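Local coordinates for protein acetone carboxylase alpha subunit (Xanthobacter autotrophicus Py2, PDB 5M45) that forms the alpha subunit of acetone carboxylase, a metal-containing enzyme complex, and belongs to the hydantoinase B/oxoprolinase family, at residues R325-S337 and G377-N389. Numbering follows the deposited sequence.
Sequences RRDGTWRLDFEGS and GTEFRLPKGTWMN
The carboxylate oxygen OE2 of E379 is gripped by two arginines from opposite faces of its plane: NH2 of R325 arrives on the syn side at 2.9 Å from OE2, in an almost straight bond (175°), and NH1 of R331 on the anti side. R325 also gives NH1 to OE1 of E379, so its guanidinium meets the carboxylate end-on; NH1 donates to OG1 of T329 too, and these bonds together limit rotation of the R325 guanidinium. On the sheet face that carries R331, E379 and D333, R381 swings its CG anti to the backbone N (chi1 175°) and runs alongside D333. Its NH1 lies 3.1 Å from OD1 of D333, on the syn lone pair, and 2.9 Å from OE2 of E335, which also accepts from NH2. OD1 of D333 takes the backbone N of E335 as well, an Asx turn, while OD2 pairs with R727. The face with W330, L332, T378 and F380 is largely apolar. W330 NE1 donates to OG1 of T378, 2.9 Å away and tilted from the indole plane, and CD1 of L332 touches CG2 of T378 at 3.6 Å. Beyond the strands, CD2 of L382 packs against CD1 of F334. Helices 349-361 and 401-422 cover this side. Backbone bonds E379 N to W330 O, L332 N to E379 O, R381 N to L332 O and F334 N to R381 O make 330-333 and 378-381 the parallel pair of a mixed four-stranded sheet, their crossover containing helix 349-361.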
ATOM      1  N   ARG A 325      14.632  40.658  13.202  1.00 18.56           N
ATOM      2  CA  ARG A 325      14.657  41.474  14.433  1.00 19.46           C
ATOM      3  C   ARG A 325      16.056  42.005  14.800  1.00 19.67           C
ATOM      4  O   ARG A 325      17.065  41.440  14.404  1.00 19.92           O
ATOM      5  CB  ARG A 325      14.110  40.669  15.632  1.00 20.05           C
ATOM      6  CG  ARG A 325      12.711  40.110  15.421  1.00 20.46           C
ATOM      7  CD  ARG A 325      11.950  39.961  16.737  1.00 21.05           C
ATOM      8  NE  ARG A 325      10.680  39.256  16.560  1.00 21.34           N
ATOM      9  CZ  ARG A 325      10.526  37.934  16.506  1.00 21.37           C
ATOM     10  NH1 ARG A 325      11.548  37.090  16.657  1.00 21.64           N
ATOM     11  NH2 ARG A 325       9.306  37.447  16.294  1.00 21.18           N
ATOM     12  N   ARG A 326      16.082  43.054  15.613  1.00 19.91           N
ATOM     13  CA  ARG A 326      17.325  43.608  16.132  1.00 20.62           C
ATOM     14  C   ARG A 326      18.212  42.631  16.874  1.00 21.06           C
ATOM     15  O   ARG A 326      19.439  42.760  16.831  1.00 20.48           O
ATOM     16  CB  ARG A 326      17.047  44.800  17.049  1.00 21.26           C
ATOM     17  CG  ARG A 326      16.563  46.016  16.290  1.00 21.72           C
ATOM     18  CD  ARG A 326      16.062  47.062  17.232  1.00 22.49           C
ATOM     19  NE  ARG A 326      15.347  48.122  16.501  1.00 23.28           N
ATOM     20  CZ  ARG A 326      15.112  49.340  16.970  1.00 23.94           C
ATOM     21  NH1 ARG A 326      15.561  49.681  18.157  1.00 25.46           N
ATOM     22  NH2 ARG A 326      14.489  50.220  16.233  1.00 24.09           N
ATOM     23  N   ASP A 327      17.604  41.638  17.535  1.00 21.46           N
ATOM     24  CA  ASP A 327      18.388  40.648  18.297  1.00 21.79           C
ATOM     25  C   ASP A 327      18.931  39.498  17.451  1.00 21.05           C
ATOM     26  O   ASP A 327      19.558  38.591  17.994  1.00 20.26           O
ATOM     27  CB  ASP A 327      17.604  40.145  19.521  1.00 22.84           C
ATOM     28  CG  ASP A 327      16.406  39.245  19.167  1.00 23.43           C
ATOM     29  OD1 ASP A 327      16.056  39.092  17.970  1.00 24.22           O
ATOM     30  OD2 ASP A 327      15.768  38.680  20.119  1.00 24.58           O
ATOM     31  N   GLY A 328      18.700  39.519  16.135  1.00 20.08           N
ATOM     32  CA  GLY A 328      19.217  38.460  15.265  1.00 19.78           C
ATOM     33  C   GLY A 328      18.336  37.213  15.139  1.00 19.11           C
ATOM     34  O   GLY A 328      18.742  36.235  14.506  1.00 18.98           O
ATOM     35  N   THR A 329      17.144  37.245  15.744  1.00 19.51           N
ATOM     36  CA  THR A 329      16.098  36.262  15.496  1.00 19.16           C
ATOM     37  C   THR A 329      15.354  36.650  14.217  1.00 18.68           C
ATOM     38  O   THR A 329      15.374  37.809  13.795  1.00 18.13           O
ATOM     39  CB  THR A 329      15.088  36.134  16.679  1.00 19.49           C
ATOM     40  OG1 THR A 329      14.462  37.381  16.969  1.00 20.15           O
ATOM     41  CG2 THR A 329      15.765  35.613  17.962  1.00 19.58           C
ATOM     42  N   TRP A 330      14.672  35.678  13.618  1.00 18.23           N
ATOM     43  CA  TRP A 330      13.827  35.959  12.447  1.00 18.02           C
ATOM     44  C   TRP A 330      12.586  35.055  12.380  1.00 17.67           C
ATOM     45  O   TRP A 330      12.510  34.041  13.079  1.00 17.68           O
ATOM     46  CB  TRP A 330      14.633  35.998  11.137  1.00 18.02           C
ATOM     47  CG  TRP A 330      15.112  34.717  10.582  1.00 17.84           C
ATOM     48  CD1 TRP A 330      15.584  33.639  11.275  1.00 17.96           C
ATOM     49  CD2 TRP A 330      15.206  34.370   9.199  1.00 17.69           C
ATOM     50  NE1 TRP A 330      15.930  32.634  10.407  1.00 17.42           N
ATOM     51  CE2 TRP A 330      15.716  33.055   9.130  1.00 17.79           C
ATOM     52  CE3 TRP A 330      14.899  35.039   8.001  1.00 17.92           C
ATOM     53  CZ2 TRP A 330      15.934  32.410   7.919  1.00 17.62           C
ATOM     54  CZ3 TRP A 330      15.093  34.393   6.793  1.00 17.88           C
ATOM     55  CH2 TRP A 330      15.631  33.085   6.756  1.00 17.97           C
ATOM     56  N   ARG A 331      11.593  35.503  11.600  1.00 16.81           N
ATOM     57  CA  ARG A 331      10.273  34.919  11.604  1.00 16.75           C
ATOM     58  C   ARG A 331       9.715  34.891  10.186  1.00 16.25           C
ATOM     59  O   ARG A 331       9.832  35.877   9.446  1.00 15.89           O
ATOM     60  CB  ARG A 331       9.354  35.699  12.559  1.00 17.05           C
ATOM     61  CG  ARG A 331       7.927  35.198  12.662  1.00 17.06           C
ATOM     62  CD  ARG A 331       7.133  36.129  13.603  1.00 17.51           C
ATOM     63  NE  ARG A 331       5.752  35.689  13.784  1.00 17.61           N
ATOM     64  CZ  ARG A 331       5.359  34.708  14.585  1.00 17.76           C
ATOM     65  NH1 ARG A 331       6.234  34.053  15.349  1.00 18.23           N
ATOM     66  NH2 ARG A 331       4.075  34.374  14.623  1.00 17.69           N
ATOM     67  N   LEU A 332       9.111  33.756   9.821  1.00 16.04           N
ATOM     68  CA  LEU A 332       8.469  33.585   8.519  1.00 15.99           C
ATOM     69  C   LEU A 332       7.020  33.147   8.703  1.00 15.42           C
ATOM     70  O   LEU A 332       6.773  32.079   9.262  1.00 15.47           O
ATOM     71  CB  LEU A 332       9.231  32.590   7.678  1.00 16.71           C
ATOM     72  CG  LEU A 332      10.664  33.081   7.408  1.00 17.45           C
ATOM     73  CD1 LEU A 332      11.645  32.380   8.310  1.00 17.68           C
ATOM     74  CD2 LEU A 332      11.079  32.869   5.953  1.00 18.14           C
ATOM     75  N   ASP A 333       6.078  33.972   8.221  1.00 15.01           N
ATOM     76  CA  ASP A 333       4.639  33.788   8.439  1.00 14.92           C
ATOM     77  C   ASP A 333       3.965  33.643   7.073  1.00 14.71           C
ATOM     78  O   ASP A 333       4.074  34.548   6.225  1.00 14.58           O
ATOM     79  CB  ASP A 333       4.108  35.008   9.221  1.00 15.36           C
ATOM     80  CG  ASP A 333       2.619  34.886   9.614  1.00 15.65           C
ATOM     81  OD1 ASP A 333       1.867  34.050   9.086  1.00 15.43           O
ATOM     82  OD2 ASP A 333       2.183  35.662  10.503  1.00 16.61           O
ATOM     83  N   PHE A 334       3.272  32.516   6.866  1.00 14.47           N
ATOM     84  CA  PHE A 334       2.628  32.161   5.588  1.00 14.35           C
ATOM     85  C   PHE A 334       1.085  32.321   5.578  1.00 14.56           C
ATOM     86  O   PHE A 334       0.406  31.722   4.741  1.00 14.60           O
ATOM     87  CB  PHE A 334       3.099  30.766   5.147  1.00 14.23           C
ATOM     88  CG  PHE A 334       4.586  30.725   4.848  1.00 14.04           C
ATOM     89  CD1 PHE A 334       5.519  30.543   5.873  1.00 14.23           C
ATOM     90  CD2 PHE A 334       5.061  30.961   3.564  1.00 13.90           C
ATOM     91  CE1 PHE A 334       6.890  30.557   5.597  1.00 14.18           C
ATOM     92  CE2 PHE A 334       6.419  30.991   3.293  1.00 14.01           C
ATOM     93  CZ  PHE A 334       7.337  30.785   4.309  1.00 14.13           C
ATOM     94  N   GLU A 335       0.549  33.162   6.476  1.00 14.84           N
ATOM     95  CA  GLU A 335      -0.831  33.617   6.428  1.00 15.09           C
ATOM     96  C   GLU A 335      -1.234  34.027   5.026  1.00 14.52           C
ATOM     97  O   GLU A 335      -0.535  34.831   4.401  1.00 14.36           O
ATOM     98  CB  GLU A 335      -1.011  34.842   7.345  1.00 16.03           C
ATOM     99  CG  GLU A 335      -2.401  35.562   7.325  1.00 16.97           C
ATOM    100  CD  GLU A 335      -3.412  34.919   8.287  1.00 17.54           C
ATOM    101  OE1 GLU A 335      -4.605  35.305   8.363  1.00 19.07           O
ATOM    102  OE2 GLU A 335      -3.009  33.993   8.990  1.00 18.74           O
ATOM    103  N   GLY A 336      -2.345  33.489   4.547  1.00 13.68           N
ATOM    104  CA  GLY A 336      -2.822  33.762   3.209  1.00 13.51           C
ATOM    105  C   GLY A 336      -2.635  32.662   2.181  1.00 13.07           C
ATOM    106  O   GLY A 336      -3.142  32.758   1.074  1.00 13.25           O
ATOM    107  N   SER A 337      -1.923  31.606   2.551  1.00 12.44           N
ATOM    108  CA  SER A 337      -1.639  30.508   1.617  1.00 12.21           C
ATOM    109  C   SER A 337      -2.904  29.705   1.281  1.00 12.01           C
ATOM    110  O   SER A 337      -3.877  29.687   2.053  1.00 11.96           O
ATOM    111  CB  SER A 337      -0.557  29.556   2.198  1.00 11.92           C
ATOM    112  OG  SER A 337       0.687  30.225   2.402  1.00 11.84           O
ATOM    113  N   GLY A 377      16.771  28.584  15.855  1.00 17.18           N
ATOM    114  CA  GLY A 377      16.926  30.030  15.760  1.00 17.08           C
ATOM    115  C   GLY A 377      15.988  30.731  14.790  1.00 16.82           C
ATOM    116  O   GLY A 377      16.165  31.906  14.526  1.00 16.98           O
ATOM    117  N   THR A 378      14.992  30.018  14.261  1.00 16.67           N
ATOM    118  CA  THR A 378      14.009  30.555  13.295  1.00 16.30           C
ATOM    119  C   THR A 378      12.569  30.294  13.798  1.00 16.40           C
ATOM    120  O   THR A 378      12.283  29.223  14.308  1.00 16.20           O
ATOM    121  CB  THR A 378      14.204  29.859  11.922  1.00 15.99           C
ATOM    122  OG1 THR A 378      15.570  29.931  11.504  1.00 15.91           O
ATOM    123  CG2 THR A 378      13.320  30.479  10.857  1.00 15.92           C
ATOM    124  N   GLU A 379      11.688  31.292  13.702  1.00 16.80           N
ATOM    125  CA  GLU A 379      10.266  31.106  14.045  1.00 16.91           C
ATOM    126  C   GLU A 379       9.441  30.911  12.754  1.00 16.27           C
ATOM    127  O   GLU A 379       9.659  31.642  11.778  1.00 16.11           O
ATOM    128  CB  GLU A 379       9.719  32.304  14.806  1.00 17.93           C
ATOM    129  CG  GLU A 379      10.311  32.540  16.189  1.00 18.78           C
ATOM    130  CD  GLU A 379       9.940  33.912  16.750  1.00 19.78           C
ATOM    131  OE1 GLU A 379      10.732  34.386  17.588  1.00 21.13           O
ATOM    132  OE2 GLU A 379       8.971  34.575  16.290  1.00 19.86           O
ATOM    133  N   PHE A 380       8.537  29.912  12.732  1.00 15.58           N
ATOM    134  CA  PHE A 380       7.686  29.655  11.574  1.00 15.56           C
ATOM    135  C   PHE A 380       6.217  29.673  11.970  1.00 15.51           C
ATOM    136  O   PHE A 380       5.849  29.130  13.006  1.00 15.10           O
ATOM    137  CB  PHE A 380       7.982  28.289  10.924  1.00 15.51           C
ATOM    138  CG  PHE A 380       9.427  28.054  10.514  1.00 15.62           C
ATOM    139  CD1 PHE A 380       9.892  28.428   9.250  1.00 15.56           C
ATOM    140  CD2 PHE A 380      10.301  27.347  11.354  1.00 15.73           C
ATOM    141  CE1 PHE A 380      11.195  28.146   8.844  1.00 15.35           C
ATOM    142  CE2 PHE A 380      11.598  27.052  10.952  1.00 15.61           C
ATOM    143  CZ  PHE A 380      12.043  27.475   9.699  1.00 15.61           C
ATOM    144  N   ARG A 381       5.388  30.315  11.139  1.00 15.62           N
ATOM    145  CA  ARG A 381       3.929  30.268  11.301  1.00 15.67           C
ATOM    146  C   ARG A 381       3.256  29.781   9.997  1.00 15.02           C
ATOM    147  O   ARG A 381       3.301  30.480   8.965  1.00 14.77           O
ATOM    148  CB  ARG A 381       3.348  31.620  11.766  1.00 16.16           C
ATOM    149  CG  ARG A 381       1.822  31.622  11.828  1.00 16.78           C
ATOM    150  CD  ARG A 381       1.203  32.737  12.689  1.00 17.55           C
ATOM    151  NE  ARG A 381      -0.269  32.627  12.751  1.00 18.13           N
ATOM    152  CZ  ARG A 381      -1.135  33.013  11.796  1.00 18.45           C
ATOM    153  NH1 ARG A 381      -0.732  33.587  10.670  1.00 18.35           N
ATOM    154  NH2 ARG A 381      -2.441  32.839  11.986  1.00 18.89           N
ATOM    155  N   LEU A 382       2.659  28.585  10.066  1.00 14.45           N
ATOM    156  CA  LEU A 382       1.998  27.929   8.947  1.00 13.98           C
ATOM    157  C   LEU A 382       0.563  27.597   9.352  1.00 13.76           C
ATOM    158  O   LEU A 382       0.331  26.622  10.083  1.00 13.29           O
ATOM    159  CB  LEU A 382       2.708  26.620   8.549  1.00 14.20           C
ATOM    160  CG  LEU A 382       4.233  26.496   8.409  1.00 14.34           C
ATOM    161  CD1 LEU A 382       4.647  25.169   7.755  1.00 14.20           C
ATOM    162  CD2 LEU A 382       4.797  27.643   7.660  1.00 14.37           C
ATOM    163  N   PRO A 383      -0.412  28.404   8.899  1.00 13.40           N
ATOM    164  CA  PRO A 383      -1.764  28.159   9.386  1.00 13.42           C
ATOM    165  C   PRO A 383      -2.283  26.753   9.051  1.00 13.24           C
ATOM    166  O   PRO A 383      -2.028  26.263   7.961  1.00 12.93           O
ATOM    167  CB  PRO A 383      -2.582  29.253   8.706  1.00 13.53           C
ATOM    168  CG  PRO A 383      -1.614  30.356   8.547  1.00 13.63           C
ATOM    169  CD  PRO A 383      -0.327  29.655   8.144  1.00 13.52           C
ATOM    170  N   LYS A 384      -2.953  26.117  10.012  1.00 13.44           N
ATOM    171  CA  LYS A 384      -3.456  24.741   9.858  1.00 13.45           C
ATOM    172  C   LYS A 384      -4.515  24.669   8.771  1.00 13.01           C
ATOM    173  O   LYS A 384      -5.459  25.446   8.754  1.00 12.64           O
ATOM    174  CB  LYS A 384      -4.031  24.241  11.221  1.00 14.01           C
ATOM    175  CG  LYS A 384      -4.369  22.746  11.333  1.00 14.34           C
ATOM    176  CD  LYS A 384      -3.167  21.834  11.080  1.00 14.48           C
ATOM    177  CE  LYS A 384      -3.495  20.357  11.372  1.00 14.76           C
ATOM    178  NZ  LYS A 384      -2.355  19.461  11.023  1.00 14.86           N
ATOM    179  N   GLY A 385      -4.394  23.692   7.884  1.00 12.63           N
ATOM    180  CA  GLY A 385      -5.294  23.548   6.735  1.00 12.44           C
ATOM    181  C   GLY A 385      -4.783  24.022   5.383  1.00 12.15           C
ATOM    182  O   GLY A 385      -5.391  23.678   4.349  1.00 12.05           O
ATOM    183  N   THR A 386      -3.713  24.821   5.378  1.00 11.95           N
ATOM    184  CA  THR A 386      -3.021  25.210   4.156  1.00 11.87           C
ATOM    185  C   THR A 386      -2.308  24.002   3.538  1.00 11.80           C
ATOM    186  O   THR A 386      -2.133  22.952   4.181  1.00 11.84           O
ATOM    187  CB  THR A 386      -2.004  26.356   4.404  1.00 11.78           C
ATOM    188  OG1 THR A 386      -1.042  25.918   5.376  1.00 11.99           O
ATOM    189  CG2 THR A 386      -2.701  27.655   4.921  1.00 12.02           C
ATOM    190  N   TRP A 387      -1.866  24.144   2.292  1.00 11.59           N
ATOM    191  CA  TRP A 387      -1.159  23.040   1.610  1.00 11.48           C
ATOM    192  C   TRP A 387       0.161  22.645   2.290  1.00 11.60           C
ATOM    193  O   TRP A 387       0.558  21.470   2.199  1.00 11.53           O
ATOM    194  CB  TRP A 387      -0.938  23.340   0.106  1.00 11.33           C
ATOM    195  CG  TRP A 387       0.041  24.494  -0.173  1.00 11.31           C
ATOM    196  CD1 TRP A 387      -0.272  25.811  -0.447  1.00 11.34           C
ATOM    197  CD2 TRP A 387       1.456  24.396  -0.203  1.00 11.16           C
ATOM    198  NE1 TRP A 387       0.896  26.527  -0.652  1.00 11.33           N
ATOM    199  CE2 TRP A 387       1.963  25.679  -0.509  1.00 11.26           C
ATOM    200  CE3 TRP A 387       2.362  23.333  -0.029  1.00 11.12           C
ATOM    201  CZ2 TRP A 387       3.345  25.922  -0.642  1.00 11.25           C
ATOM    202  CZ3 TRP A 387       3.717  23.586  -0.135  1.00 11.04           C
ATOM    203  CH2 TRP A 387       4.203  24.861  -0.449  1.00 11.15           C
ATOM    204  N   MET A 388       0.841  23.610   2.931  1.00 11.73           N
ATOM    205  CA  MET A 388       2.075  23.364   3.692  1.00 11.91           C
ATOM    206  C   MET A 388       1.873  22.826   5.138  1.00 12.12           C
ATOM    207  O   MET A 388       2.834  22.426   5.771  1.00 11.97           O
ATOM    208  CB  MET A 388       3.026  24.586   3.698  1.00 11.98           C
ATOM    209  CG  MET A 388       2.539  25.819   4.459  1.00 12.21           C
ATOM    210  SD  MET A 388       1.548  26.979   3.504  1.00 12.77           S
ATOM    211  CE  MET A 388       2.822  27.728   2.474  1.00 12.50           C
ATOM    212  N   ASN A 389       0.637  22.811   5.643  1.00 12.21           N
ATOM    213  CA  ASN A 389       0.324  22.229   6.983  1.00 12.29           C
ATOM    214  C   ASN A 389      -1.110  21.665   6.939  1.00 12.40           C
ATOM    215  O   ASN A 389      -2.014  22.187   7.586  1.00 12.30           O
ATOM    216  CB  ASN A 389       0.528  23.281   8.073  1.00 12.35           C
ATOM    217  CG  ASN A 389       0.398  22.742   9.488  1.00 12.51           C
ATOM    218  OD1 ASN A 389       0.441  21.496   9.759  1.00 12.53           O
ATOM    219  ND2 ASN A 389       0.202  23.663  10.425  1.00 12.57           N
TER
HETATM  220  O   HOH W   1      18.426  33.483  15.186  1.00 22.55           O